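Local coordinates for 3-hydroxyisobutyrate dehydrogenase family protein (Geobacter sulfurreducens, PDB 3PDU) that reduces succinic semialdehyde to gamma-hydroxybutyrate, probably with NADPH as hydride donor, as a member of the beta-hydroxyacid dehydrogenase family, at residues 61-66 against 89-94; 116-121 against 136-141; 217-222 against 277-282. All coordinates share one frame; numbering follows the deposited sequence.

Interaction 1: residues 61-66 against 89-94; sequences TIAMLA and RGYIDM. With NAP (NADP nicotinamide-adenine-dinucleotide phosphate), chain I.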
loop_
_atom_site.group_PDB
_atom_site.type_symbol
_atom_site.label_atom_id
_atom_site.label_comp_id
_atom_site.label_asym_id
_atom_site.label_seq_id
_atom_site.Cartn_x
_atom_site.Cartn_y
_atom_site.Cartn_z
ATOM N N THR A 61 16.592 2.437 -38.860
ATOM C CA THR A 61 17.335 1.982 -37.698
ATOM C C THR A 61 16.393 1.758 -36.535
ATOM O O THR A 61 15.573 2.620 -36.199
ATOM C CB THR A 61 18.405 2.994 -37.278
ATOM O OG1 THR A 61 19.376 3.112 -38.326
ATOM C CG2 THR A 61 19.092 2.543 -35.971
ATOM N N ILE A 62 16.518 0.584 -35.932
ATOM C CA ILE A 62 15.718 0.198 -34.778
ATOM C C ILE A 62 16.581 0.265 -33.519
ATOM O O ILE A 62 17.778 -0.048 -33.569
ATOM C CB ILE A 62 15.215 -1.234 -34.968
ATOM C CG1 ILE A 62 14.195 -1.289 -36.109
ATOM C CG2 ILE A 62 14.616 -1.784 -33.687
ATOM C CD1 ILE A 62 13.753 -2.719 -36.444
ATOM N N ALA A 63 15.992 0.693 -32.403
ATOM C CA ALA A 63 16.704 0.711 -31.126
ATOM C C ALA A 63 15.958 -0.109 -30.065
ATOM O O ALA A 63 14.733 -0.108 -30.003
ATOM C CB ALA A 63 16.920 2.157 -30.644
ATOM N N MET A 64 16.703 -0.824 -29.231
ATOM C CA MET A 64 16.078 -1.628 -28.182
ATOM C C MET A 64 16.903 -1.459 -26.911
ATOM O O MET A 64 17.761 -2.281 -26.603
ATOM C CB MET A 64 16.002 -3.097 -28.601
ATOM C CG MET A 64 15.100 -3.950 -27.717
ATOM S SD MET A 64 13.457 -3.216 -27.606
ATOM C CE MET A 64 12.495 -4.567 -26.953
ATOM N N LEU A 65 16.641 -0.377 -26.187
ATOM C CA LEU A 65 17.524 0.067 -25.103
ATOM C C LEU A 65 16.843 -0.058 -23.746
ATOM O O LEU A 65 15.632 -0.212 -23.672
ATOM C CB LEU A 65 17.964 1.516 -25.345
ATOM C CG LEU A 65 18.688 1.727 -26.679
ATOM C CD1 LEU A 65 18.791 3.207 -27.044
ATOM C CD2 LEU A 65 20.075 1.065 -26.657
ATOM N N ALA A 66 17.633 0.015 -22.681
ATOM C CA ALA A 66 17.155 -0.295 -21.335
ATOM C C ALA A 66 15.990 0.577 -20.860
ATOM O O ALA A 66 14.987 0.065 -20.362
ATOM C CB ALA A 66 18.311 -0.198 -20.336
ATOM N N ARG A 89 15.508 9.260 -43.553
ATOM C CA ARG A 89 15.841 7.972 -42.946
ATOM C C ARG A 89 15.057 7.799 -41.641
ATOM O O ARG A 89 14.752 8.776 -40.956
ATOM C CB ARG A 89 17.350 7.837 -42.724
ATOM C CG ARG A 89 18.142 7.827 -44.033
ATOM C CD ARG A 89 19.610 7.574 -43.783
ATOM N NE ARG A 89 20.262 8.694 -43.110
ATOM C CZ ARG A 89 20.604 9.833 -43.711
ATOM N NH1 ARG A 89 20.329 10.022 -44.997
ATOM N NH2 ARG A 89 21.206 10.787 -43.024
ATOM N N GLY A 90 14.722 6.559 -41.307
ATOM C CA GLY A 90 13.827 6.313 -40.187
ATOM C C GLY A 90 14.504 5.842 -38.913
ATOM O O GLY A 90 15.513 5.134 -38.946
ATOM N N TYR A 91 13.919 6.211 -37.781
ATOM C CA TYR A 91 14.381 5.730 -36.488
ATOM C C TYR A 91 13.178 5.152 -35.763
ATOM O O TYR A 91 12.174 5.839 -35.592
ATOM C CB TYR A 91 14.995 6.887 -35.684
ATOM C CG TYR A 91 15.658 6.455 -34.395
ATOM C CD1 TYR A 91 16.693 5.540 -34.407
ATOM C CD2 TYR A 91 15.247 6.970 -33.163
ATOM C CE1 TYR A 91 17.312 5.139 -33.240
ATOM C CE2 TYR A 91 15.867 6.573 -31.977
ATOM C CZ TYR A 91 16.900 5.653 -32.032
ATOM O OH TYR A 91 17.537 5.233 -30.884
ATOM N N ILE A 92 13.251 3.872 -35.402
ATOM C CA ILE A 92 12.151 3.198 -34.728
ATOM C C ILE A 92 12.631 2.776 -33.354
ATOM O O ILE A 92 13.418 1.843 -33.225
ATOM C CB ILE A 92 11.675 1.947 -35.504
ATOM C CG1 ILE A 92 11.229 2.334 -36.922
ATOM C CG2 ILE A 92 10.559 1.231 -34.750
ATOM C CD1 ILE A 92 10.780 1.164 -37.778
ATOM N N ASP A 93 12.177 3.476 -32.326
ATOM C CA ASP A 93 12.634 3.162 -30.978
ATOM C C ASP A 93 11.657 2.195 -30.342
ATOM O O ASP A 93 10.495 2.529 -30.091
ATOM C CB ASP A 93 12.797 4.441 -30.140
ATOM C CG ASP A 93 13.650 4.221 -28.883
ATOM O OD1 ASP A 93 13.943 3.055 -28.544
ATOM O OD2 ASP A 93 14.025 5.217 -28.232
ATOM N N MET A 94 12.127 0.979 -30.106
ATOM C CA MET A 94 11.277 -0.074 -29.565
ATOM C C MET A 94 11.503 -0.265 -28.067
ATOM O O MET A 94 10.921 -1.164 -27.450
ATOM C CB MET A 94 11.513 -1.374 -30.340
ATOM C CG MET A 94 11.219 -1.190 -31.836
ATOM S SD MET A 94 11.306 -2.706 -32.825
ATOM C CE MET A 94 9.692 -3.413 -32.541
HETATM P PA NAP I . 18.908 -5.511 -21.331
HETATM O O1A NAP I . 19.204 -5.019 -19.974
HETATM O O2A NAP I . 19.339 -6.898 -21.569
HETATM O O5B NAP I . 19.513 -4.544 -22.447
HETATM C C5B NAP I . 19.532 -3.144 -22.355
HETATM C C4B NAP I . 20.257 -2.610 -23.590
HETATM O O4B NAP I . 20.378 -1.198 -23.477
HETATM C C3B NAP I . 21.687 -3.152 -23.732
HETATM O O3B NAP I . 21.989 -3.214 -25.115
HETATM C C2B NAP I . 22.527 -2.055 -23.100
HETATM O O2B NAP I . 23.840 -1.920 -23.583
HETATM C C1B NAP I . 21.734 -0.844 -23.541
HETATM N N9A NAP I . 21.991 0.339 -22.712
HETATM C C8A NAP I . 21.662 0.549 -21.400
HETATM N N7A NAP I . 22.088 1.797 -21.069
HETATM C C5A NAP I . 22.657 2.373 -22.147
HETATM C C6A NAP I . 23.233 3.618 -22.356
HETATM N N6A NAP I . 23.286 4.517 -21.365
HETATM N N1A NAP I . 23.747 3.906 -23.599
HETATM C C2A NAP I . 23.682 2.983 -24.624
HETATM N N3A NAP I . 23.107 1.749 -24.408
HETATM C C4A NAP I . 22.606 1.457 -23.187
HETATM O O3 NAP I . 17.330 -5.303 -21.510
HETATM P PN NAP I . 16.231 -5.969 -22.463
HETATM O O1N NAP I . 15.507 -6.979 -21.671
HETATM O O2N NAP I . 16.855 -6.262 -23.778
HETATM O O5D NAP I . 15.277 -4.681 -22.584
HETATM C C5D NAP I . 15.421 -3.697 -23.583
HETATM C C4D NAP I . 14.124 -2.898 -23.586
HETATM O O4D NAP I . 13.047 -3.748 -23.931
HETATM C C3D NAP I . 13.800 -2.375 -22.190
HETATM O O3D NAP I . 13.126 -1.135 -22.339
HETATM C C2D NAP I . 12.823 -3.387 -21.627
HETATM O O2D NAP I . 11.969 -2.834 -20.636
HETATM C C1D NAP I . 12.074 -3.726 -22.910
HETATM N N1N NAP I . 11.385 -5.016 -22.937
HETATM C C2N NAP I . 11.955 -6.134 -22.392
HETATM C C3N NAP I . 11.285 -7.360 -22.458
HETATM C C7N NAP I . 11.900 -8.620 -21.893
HETATM O O7N NAP I . 11.056 -9.702 -21.642
HETATM N N7N NAP I . 13.202 -8.706 -21.608
HETATM C C4N NAP I . 10.045 -7.425 -23.089
HETATM C C5N NAP I . 9.481 -6.285 -23.662
HETATM C C6N NAP I . 10.174 -5.082 -23.590
HETATM P P2B NAP I . 25.055 -2.677 -22.843
HETATM O O1X NAP I . 26.266 -1.845 -23.149
HETATM O O2X NAP I . 24.765 -2.758 -21.360
HETATM O O3X NAP I . 25.188 -4.068 -23.390
HETATM O O HOH W 1 18.350 5.060 -39.901
#

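Interaction 2: residues 116-121 against 136-141; sequences FLEAPV and LAAGDQ. With NAP (NADP nicotinamide-adenine-dinucleotide phosphate), chain I.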
loop_
_atom_site.group_PDB
_atom_site.type_symbol
_atom_site.label_atom_id
_atom_site.label_comp_id
_atom_site.label_asym_id
_atom_site.label_seq_id
_atom_site.Cartn_x
_atom_site.Cartn_y
_atom_site.Cartn_z
ATOM N N PHE A 116 10.268 9.302 -37.488
ATOM C CA PHE A 116 10.275 8.633 -36.192
ATOM C C PHE A 116 9.009 7.820 -35.945
ATOM O O PHE A 116 7.883 8.256 -36.231
ATOM C CB PHE A 116 10.465 9.613 -35.021
ATOM C CG PHE A 116 10.449 8.933 -33.669
ATOM C CD1 PHE A 116 11.555 8.213 -33.231
ATOM C CD2 PHE A 116 9.321 8.983 -32.855
ATOM C CE1 PHE A 116 11.544 7.564 -31.998
ATOM C CE2 PHE A 116 9.306 8.352 -31.619
ATOM C CZ PHE A 116 10.417 7.636 -31.193
ATOM N N LEU A 117 9.211 6.635 -35.394
ATOM C CA LEU A 117 8.116 5.788 -34.949
ATOM C C LEU A 117 8.525 5.170 -33.628
ATOM O O LEU A 117 9.657 4.703 -33.495
ATOM C CB LEU A 117 7.905 4.668 -35.978
ATOM C CG LEU A 117 6.718 3.730 -35.794
ATOM C CD1 LEU A 117 5.434 4.456 -36.180
ATOM C CD2 LEU A 117 6.908 2.487 -36.667
ATOM N N GLU A 118 7.634 5.170 -32.638
ATOM C CA GLU A 118 7.915 4.408 -31.426
ATOM C C GLU A 118 7.236 3.066 -31.629
ATOM O O GLU A 118 6.183 2.993 -32.260
ATOM C CB GLU A 118 7.390 5.123 -30.172
ATOM C CG GLU A 118 5.862 5.208 -30.076
ATOM C CD GLU A 118 5.378 5.829 -28.770
ATOM O OE1 GLU A 118 6.221 6.143 -27.901
ATOM O OE2 GLU A 118 4.150 6.012 -28.613
ATOM N N ALA A 119 7.845 1.995 -31.140
ATOM C CA ALA A 119 7.229 0.684 -31.287
ATOM C C ALA A 119 7.636 -0.272 -30.169
ATOM O O ALA A 119 8.256 -1.311 -30.428
ATOM C CB ALA A 119 7.553 0.091 -32.658
ATOM N N PRO A 120 7.272 0.064 -28.920
ATOM C CA PRO A 120 7.584 -0.850 -27.818
ATOM C C PRO A 120 6.809 -2.154 -28.026
ATOM O O PRO A 120 5.843 -2.186 -28.792
ATOM C CB PRO A 120 7.082 -0.098 -26.575
ATOM C CG PRO A 120 6.018 0.853 -27.104
ATOM C CD PRO A 120 6.486 1.238 -28.481
ATOM N N VAL A 121 7.228 -3.221 -27.367
ATOM C CA VAL A 121 6.623 -4.517 -27.618
ATOM C C VAL A 121 6.101 -5.204 -26.361
ATOM O O VAL A 121 6.582 -4.962 -25.253
ATOM C CB VAL A 121 7.624 -5.461 -28.313
ATOM C CG1 VAL A 121 8.152 -4.833 -29.599
ATOM C CG2 VAL A 121 8.781 -5.827 -27.366
ATOM N N LEU A 136 3.570 -2.466 -30.603
ATOM C CA LEU A 136 2.654 -1.361 -30.276
ATOM C C LEU A 136 3.156 -0.029 -30.834
ATOM O O LEU A 136 3.678 0.814 -30.104
ATOM C CB LEU A 136 2.512 -1.246 -28.762
ATOM C CG LEU A 136 2.118 -2.558 -28.069
ATOM C CD1 LEU A 136 2.249 -2.435 -26.560
ATOM C CD2 LEU A 136 0.704 -3.001 -28.466
ATOM N N ALA A 137 2.974 0.174 -32.125
ATOM C CA ALA A 137 3.596 1.314 -32.795
ATOM C C ALA A 137 2.737 2.584 -32.746
ATOM O O ALA A 137 1.510 2.516 -32.606
ATOM C CB ALA A 137 3.912 0.944 -34.229
ATOM N N ALA A 138 3.407 3.732 -32.836
ATOM C CA ALA A 138 2.764 5.047 -32.934
ATOM C C ALA A 138 3.758 6.042 -33.521
ATOM O O ALA A 138 4.951 6.002 -33.207
ATOM C CB ALA A 138 2.273 5.528 -31.549
ATOM N N GLY A 139 3.268 6.930 -34.380
ATOM C CA GLY A 139 4.117 7.901 -35.040
ATOM C C GLY A 139 3.957 7.842 -36.552
ATOM O O GLY A 139 2.862 7.621 -37.064
ATOM N N ASP A 140 5.062 8.010 -37.266
ATOM C CA ASP A 140 5.023 8.218 -38.715
ATOM C C ASP A 140 4.444 7.027 -39.485
ATOM O O ASP A 140 5.007 5.937 -39.470
ATOM C CB ASP A 140 6.420 8.571 -39.228
ATOM C CG ASP A 140 6.424 8.937 -40.696
ATOM O OD1 ASP A 140 6.156 8.055 -41.533
ATOM O OD2 ASP A 140 6.694 10.108 -41.013
ATOM N N GLN A 141 3.324 7.248 -40.173
ATOM C CA GLN A 141 2.626 6.172 -40.876
ATOM C C GLN A 141 3.409 5.596 -42.058
ATOM O O GLN A 141 3.384 4.390 -42.289
ATOM C CB GLN A 141 1.242 6.642 -41.349
ATOM C CG GLN A 141 0.130 6.454 -40.330
ATOM C CD GLN A 141 -0.544 5.089 -40.439
ATOM O OE1 GLN A 141 -0.040 4.179 -41.105
ATOM N NE2 GLN A 141 -1.695 4.946 -39.787
HETATM P PA NAP I . 18.908 -5.511 -21.331
HETATM O O1A NAP I . 19.204 -5.019 -19.974
HETATM O O2A NAP I . 19.339 -6.898 -21.569
HETATM O O5B NAP I . 19.513 -4.544 -22.447
HETATM C C5B NAP I . 19.532 -3.144 -22.355
HETATM C C4B NAP I . 20.257 -2.610 -23.590
HETATM O O4B NAP I . 20.378 -1.198 -23.477
HETATM C C3B NAP I . 21.687 -3.152 -23.732
HETATM O O3B NAP I . 21.989 -3.214 -25.115
HETATM C C2B NAP I . 22.527 -2.055 -23.100
HETATM O O2B NAP I . 23.840 -1.920 -23.583
HETATM C C1B NAP I . 21.734 -0.844 -23.541
HETATM N N9A NAP I . 21.991 0.339 -22.712
HETATM C C8A NAP I . 21.662 0.549 -21.400
HETATM N N7A NAP I . 22.088 1.797 -21.069
HETATM C C5A NAP I . 22.657 2.373 -22.147
HETATM C C6A NAP I . 23.233 3.618 -22.356
HETATM N N6A NAP I . 23.286 4.517 -21.365
HETATM N N1A NAP I . 23.747 3.906 -23.599
HETATM C C2A NAP I . 23.682 2.983 -24.624
HETATM N N3A NAP I . 23.107 1.749 -24.408
HETATM C C4A NAP I . 22.606 1.457 -23.187
HETATM O O3 NAP I . 17.330 -5.303 -21.510
HETATM P PN NAP I . 16.231 -5.969 -22.463
HETATM O O1N NAP I . 15.507 -6.979 -21.671
HETATM O O2N NAP I . 16.855 -6.262 -23.778
HETATM O O5D NAP I . 15.277 -4.681 -22.584
HETATM C C5D NAP I . 15.421 -3.697 -23.583
HETATM C C4D NAP I . 14.124 -2.898 -23.586
HETATM O O4D NAP I . 13.047 -3.748 -23.931
HETATM C C3D NAP I . 13.800 -2.375 -22.190
HETATM O O3D NAP I . 13.126 -1.135 -22.339
HETATM C C2D NAP I . 12.823 -3.387 -21.627
HETATM O O2D NAP I . 11.969 -2.834 -20.636
HETATM C C1D NAP I . 12.074 -3.726 -22.910
HETATM N N1N NAP I . 11.385 -5.016 -22.937
HETATM C C2N NAP I . 11.955 -6.134 -22.392
HETATM C C3N NAP I . 11.285 -7.360 -22.458
HETATM C C7N NAP I . 11.900 -8.620 -21.893
HETATM O O7N NAP I . 11.056 -9.702 -21.642
HETATM N N7N NAP I . 13.202 -8.706 -21.608
HETATM C C4N NAP I . 10.045 -7.425 -23.089
HETATM C C5N NAP I . 9.481 -6.285 -23.662
HETATM C C6N NAP I . 10.174 -5.082 -23.590
HETATM P P2B NAP I . 25.055 -2.677 -22.843
HETATM O O1X NAP I . 26.266 -1.845 -23.149
HETATM O O2X NAP I . 24.765 -2.758 -21.360
HETATM O O3X NAP I . 25.188 -4.068 -23.390
#

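Interaction 3: residues 217-222 against 277-282; sequences KGKGQM and DFAAVF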
loop_
_atom_site.group_PDB
_atom_site.type_symbol
_atom_site.label_atom_id
_atom_site.label_comp_id
_atom_site.label_asym_id
_atom_site.label_seq_id
_atom_site.Cartn_x
_atom_site.Cartn_y
_atom_site.Cartn_z
ATOM N N LYS A 217 1.486 -20.083 -15.573
ATOM C CA LYS A 217 2.034 -21.425 -15.785
ATOM C C LYS A 217 3.566 -21.420 -15.792
ATOM O O LYS A 217 4.205 -22.229 -15.114
ATOM C CB LYS A 217 1.475 -22.026 -17.082
ATOM C CG LYS A 217 2.194 -23.282 -17.545
ATOM C CD LYS A 217 1.394 -24.013 -18.625
ATOM C CE LYS A 217 0.097 -24.582 -18.060
ATOM N NZ LYS A 217 -0.710 -25.300 -19.088
ATOM N N GLY A 218 4.152 -20.496 -16.548
ATOM C CA GLY A 218 5.599 -20.413 -16.668
ATOM C C GLY A 218 6.300 -19.863 -15.433
ATOM O O GLY A 218 7.271 -20.450 -14.943
ATOM N N LYS A 219 5.823 -18.738 -14.917
ATOM C CA LYS A 219 6.457 -18.149 -13.733
ATOM C C LYS A 219 6.236 -19.036 -12.509
ATOM O O LYS A 219 7.081 -19.088 -11.612
ATOM C CB LYS A 219 5.952 -16.722 -13.467
ATOM C CG LYS A 219 6.134 -15.741 -14.641
ATOM C CD LYS A 219 7.590 -15.730 -15.177
ATOM C CE LYS A 219 7.771 -14.652 -16.268
ATOM N NZ LYS A 219 9.174 -14.655 -16.813
ATOM N N GLY A 220 5.095 -19.723 -12.468
ATOM C CA GLY A 220 4.799 -20.624 -11.367
ATOM C C GLY A 220 5.882 -21.673 -11.178
ATOM O O GLY A 220 6.249 -22.023 -10.052
ATOM N N GLN A 221 6.407 -22.184 -12.284
ATOM C CA GLN A 221 7.465 -23.182 -12.201
ATOM C C GLN A 221 8.758 -22.599 -11.631
ATOM O O GLN A 221 9.496 -23.298 -10.942
ATOM C CB GLN A 221 7.711 -23.846 -13.558
ATOM C CG GLN A 221 6.569 -24.773 -13.986
ATOM C CD GLN A 221 6.272 -25.863 -12.955
ATOM O OE1 GLN A 221 7.180 -26.561 -12.484
ATOM N NE2 GLN A 221 4.993 -26.011 -12.601
ATOM N N MET A 222 9.039 -21.332 -11.920
ATOM C CA MET A 222 10.182 -20.667 -11.297
ATOM C C MET A 222 9.989 -20.590 -9.791
ATOM O O MET A 222 10.932 -20.788 -9.017
ATOM C CB MET A 222 10.347 -19.245 -11.829
ATOM C CG MET A 222 10.844 -19.153 -13.237
ATOM S SD MET A 222 11.118 -17.423 -13.661
ATOM C CE MET A 222 11.480 -17.575 -15.409
ATOM N N ASP A 277 15.143 -12.850 -13.316
ATOM C CA ASP A 277 13.833 -12.639 -13.922
ATOM C C ASP A 277 12.936 -11.864 -12.962
ATOM O O ASP A 277 13.061 -11.998 -11.734
ATOM C CB ASP A 277 13.170 -13.974 -14.255
ATOM C CG ASP A 277 11.955 -13.797 -15.152
ATOM O OD1 ASP A 277 12.150 -13.501 -16.347
ATOM O OD2 ASP A 277 10.820 -13.947 -14.658
ATOM N N PHE A 278 11.999 -11.082 -13.503
ATOM C CA PHE A 278 11.096 -10.329 -12.633
ATOM C C PHE A 278 10.264 -11.196 -11.695
ATOM O O PHE A 278 9.767 -10.707 -10.676
ATOM C CB PHE A 278 10.232 -9.309 -13.409
ATOM C CG PHE A 278 9.042 -9.898 -14.131
ATOM C CD1 PHE A 278 7.744 -9.554 -13.742
ATOM C CD2 PHE A 278 9.210 -10.716 -15.243
ATOM C CE1 PHE A 278 6.636 -10.043 -14.427
ATOM C CE2 PHE A 278 8.103 -11.225 -15.940
ATOM C CZ PHE A 278 6.808 -10.890 -15.519
ATOM N N ALA A 279 10.132 -12.483 -12.002
ATOM C CA ALA A 279 9.435 -13.390 -11.084
ATOM C C ALA A 279 10.148 -13.462 -9.730
ATOM O O ALA A 279 9.566 -13.861 -8.715
ATOM C CB ALA A 279 9.300 -14.801 -11.697
ATOM N N ALA A 280 11.416 -13.074 -9.718
ATOM C CA ALA A 280 12.215 -13.140 -8.503
ATOM C C ALA A 280 11.739 -12.184 -7.407
ATOM O O ALA A 280 12.272 -12.200 -6.301
ATOM C CB ALA A 280 13.689 -12.914 -8.824
ATOM N N VAL A 281 10.741 -11.353 -7.698
ATOM C CA VAL A 281 10.133 -10.561 -6.631
ATOM C C VAL A 281 9.609 -11.507 -5.549
ATOM O O VAL A 281 9.500 -11.146 -4.392
ATOM C CB VAL A 281 8.994 -9.646 -7.157
ATOM C CG1 VAL A 281 7.812 -10.474 -7.643
ATOM C CG2 VAL A 281 8.562 -8.658 -6.072
ATOM N N PHE A 282 9.300 -12.736 -5.939
ATOM C CA PHE A 282 8.875 -13.750 -4.979
ATOM C C PHE A 282 9.861 -13.891 -3.822
ATOM O O PHE A 282 9.481 -14.205 -2.693
ATOM C CB PHE A 282 8.716 -15.080 -5.706
ATOM C CG PHE A 282 8.298 -16.214 -4.828
ATOM C CD1 PHE A 282 7.039 -16.235 -4.248
ATOM C CD2 PHE A 282 9.146 -17.299 -4.630
ATOM C CE1 PHE A 282 6.643 -17.309 -3.461
ATOM C CE2 PHE A 282 8.755 -18.370 -3.840
ATOM C CZ PHE A 282 7.505 -18.378 -3.260
#

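Interaction 1: residues 61-66 against 89-94
Tyr91 and Ala63 meet on one face of a parallel strand pair, 61-63 beside 90-93, whose short axes run 4.7 Å apart. With CG anti to the backbone N (chi1 -173°), the tyrosine ring is carried along the neighbouring strand until its hydroxyl end reaches the alanine methyl, Tyr91 OH to Ala63 CB 3.1 Å; Thr61 CG2 lies beside the CD1-CE1 side of the same ring. On the other face, Ile62 and Ile92 take the same first torsion and lie side by side, pointing alike, with Ile62 CG1 4.1 Å from Ile92 CB. Ile62 CG2 turns to the thioether of Met94, 3.5 Å from its SD, and Met64, bent at chi2 (54°), brings its SD 3.3 Å from Met94 O. Four backbone bonds fix this register, among them Met94 N to Ala63 O (2.8 Å). Asp93 OD1, near Ala63, has its hydrogen-bond partner in Ser95 OG. Past the C-terminal end of strand 60-63, Met64 CE stands 3.2 Å from NADP O4D. The chemistry, an apolar isoleucine face and a mixed one with Thr61, Tyr91 and Asp93, is consistent with a Rossmann-type beta-alpha-beta unit inside the sheet, whose loop 64-66 lies against the dinucleotide.

Interaction 2: residues 116-121 against 136-141
Leu117 holds CG anti to its own amide nitrogen (chi1 -174°), and this lays CD1 over the opposing backbone, 3.4 Å from Ala138 O, while CD2 turns to the methyl of Ala137. Glu118 instead places CG between backbone N and carbonyl carbon (chi1 67°) and then runs extended, so that the chain passes along the Ala138 methyl: Glu118 CG is 3.9 Å and Glu118 OE2 3.5 Å from Ala138 CB. The carboxylate finds its polar partners beyond the pair, OE1 at Ser102 OG and OE2 at the amides of Gly165 and Ala168, which hold the group in place within a buried setting.

The backbone bonds mark strands 116-118 and 136-139 as antiparallel, their short axes at 148°. Glu118 and Ala138 form a hydrogen-bonded pair, with reciprocal N-to-O bonds of Glu118 N to Ala138 O and Ala138 N to Glu118 O, both 2.9 Å; Leu117 and Gly139 are the adjoining non-hydrogen-bonded pair. Leu136 N to Pro120 O and Asp140 N to Phe116 O extend the ladder in both directions. The backbone angles of Gly139, like the nearby Phe116 O, leave no room for a beta carbon. Past it, Asp140 is an N-cap, its OD1 accepting from Leu143 N and bonded to Ser142 OG.

Ala119 CB lies 4.1 Å from Ala137 CB, and Val121 O comes 3.6 Å from C5N of the NADP nicotinamide. Strand 115-122 is flanked in the sheet by strand 90-93, and strand 133-139 by strand 157-160; Pro120 and Leu136 rest on helix 166-194, and Leu136 also packs on Val205 of the second subunit.

Interaction 3: residues 217-222 against 277-282
Lys219 and Asp277 cross at about a right angle, the lysine coming off helix 214-225 and the aspartate standing at the start of the turn that leads into the 3-10 segment 278-281. A bend at chi2 (-52°) followed by an extended tail carries the ammonium group to the carboxylate, where Lys219 NZ forms a salt bridge with Asp277 OD2 at 2.8 Å. The nitrogen arrives on the syn side of OD2, 24° out of the carboxylate plane.

The same oxygen also accepts from Ala279 N at 3.1 Å, an Asx turn. This amide approaches from the opposite face, 42° out of the plane, so two donors grip OD2 from both faces and help fix the rotation of the carboxylate. The other oxygen, OD1, takes the amides of Ser231 and Phe232. An asparagine in place of Asp277 would probably leave Lys219 without its counter-charge and weaken the tie between helix and turn.

The lysine stem also crosses the Phe278 side chain at about a right angle, its CE 3.5 Å from Phe278 CE2 and oblique to the ring. Met222, three residues on from Lys219, extends beyond CG and crosses Asp277 at about a right angle as well, with SD 3.6 Å from Asp277 OD2. That sulfur lies 3.7 Å from Ala279 CB, which also faces Lys219 CD at 4.0 Å; the alanine methyl thus meets both helix side chains.

Around this contact the all-helical part of the fold closes in. Met182 of helix 166-194 packs on Phe278 and Ala279, Phe265 of helix 256-270 on Phe278, and Phe232 meets the Phe278 ring edge-to-face, while Phe228, in the loop following helix 214-225, touches Met222 and Ala279.

Overall arrangement
Interactions 1 and 2 are neighbours in one sheet, their centres about 9 Å apart, because strands 90-93 and 115-122 lie side by side: Asp93 O to Ala119 N (2.9 Å) and Asp93 N to Leu117 O (3.0 Å) are probable hydrogen bonds. Both reach NADP, interaction 1 through residues 64-66 and interaction 2 through Val121 near the C-terminal end of strand 115-122, beside the nicotinamide. Interaction 3 lies in the helical part of the chain, across the chain's centre, its own centre about 29 Å from that of interaction 1 and about 30 Å from that of interaction 2. The cofactor lies between them: the Phe278 side chain is about 7 Å from it, and Ser231, whose amide bonds Asp277, gives its carbonyl to NADP.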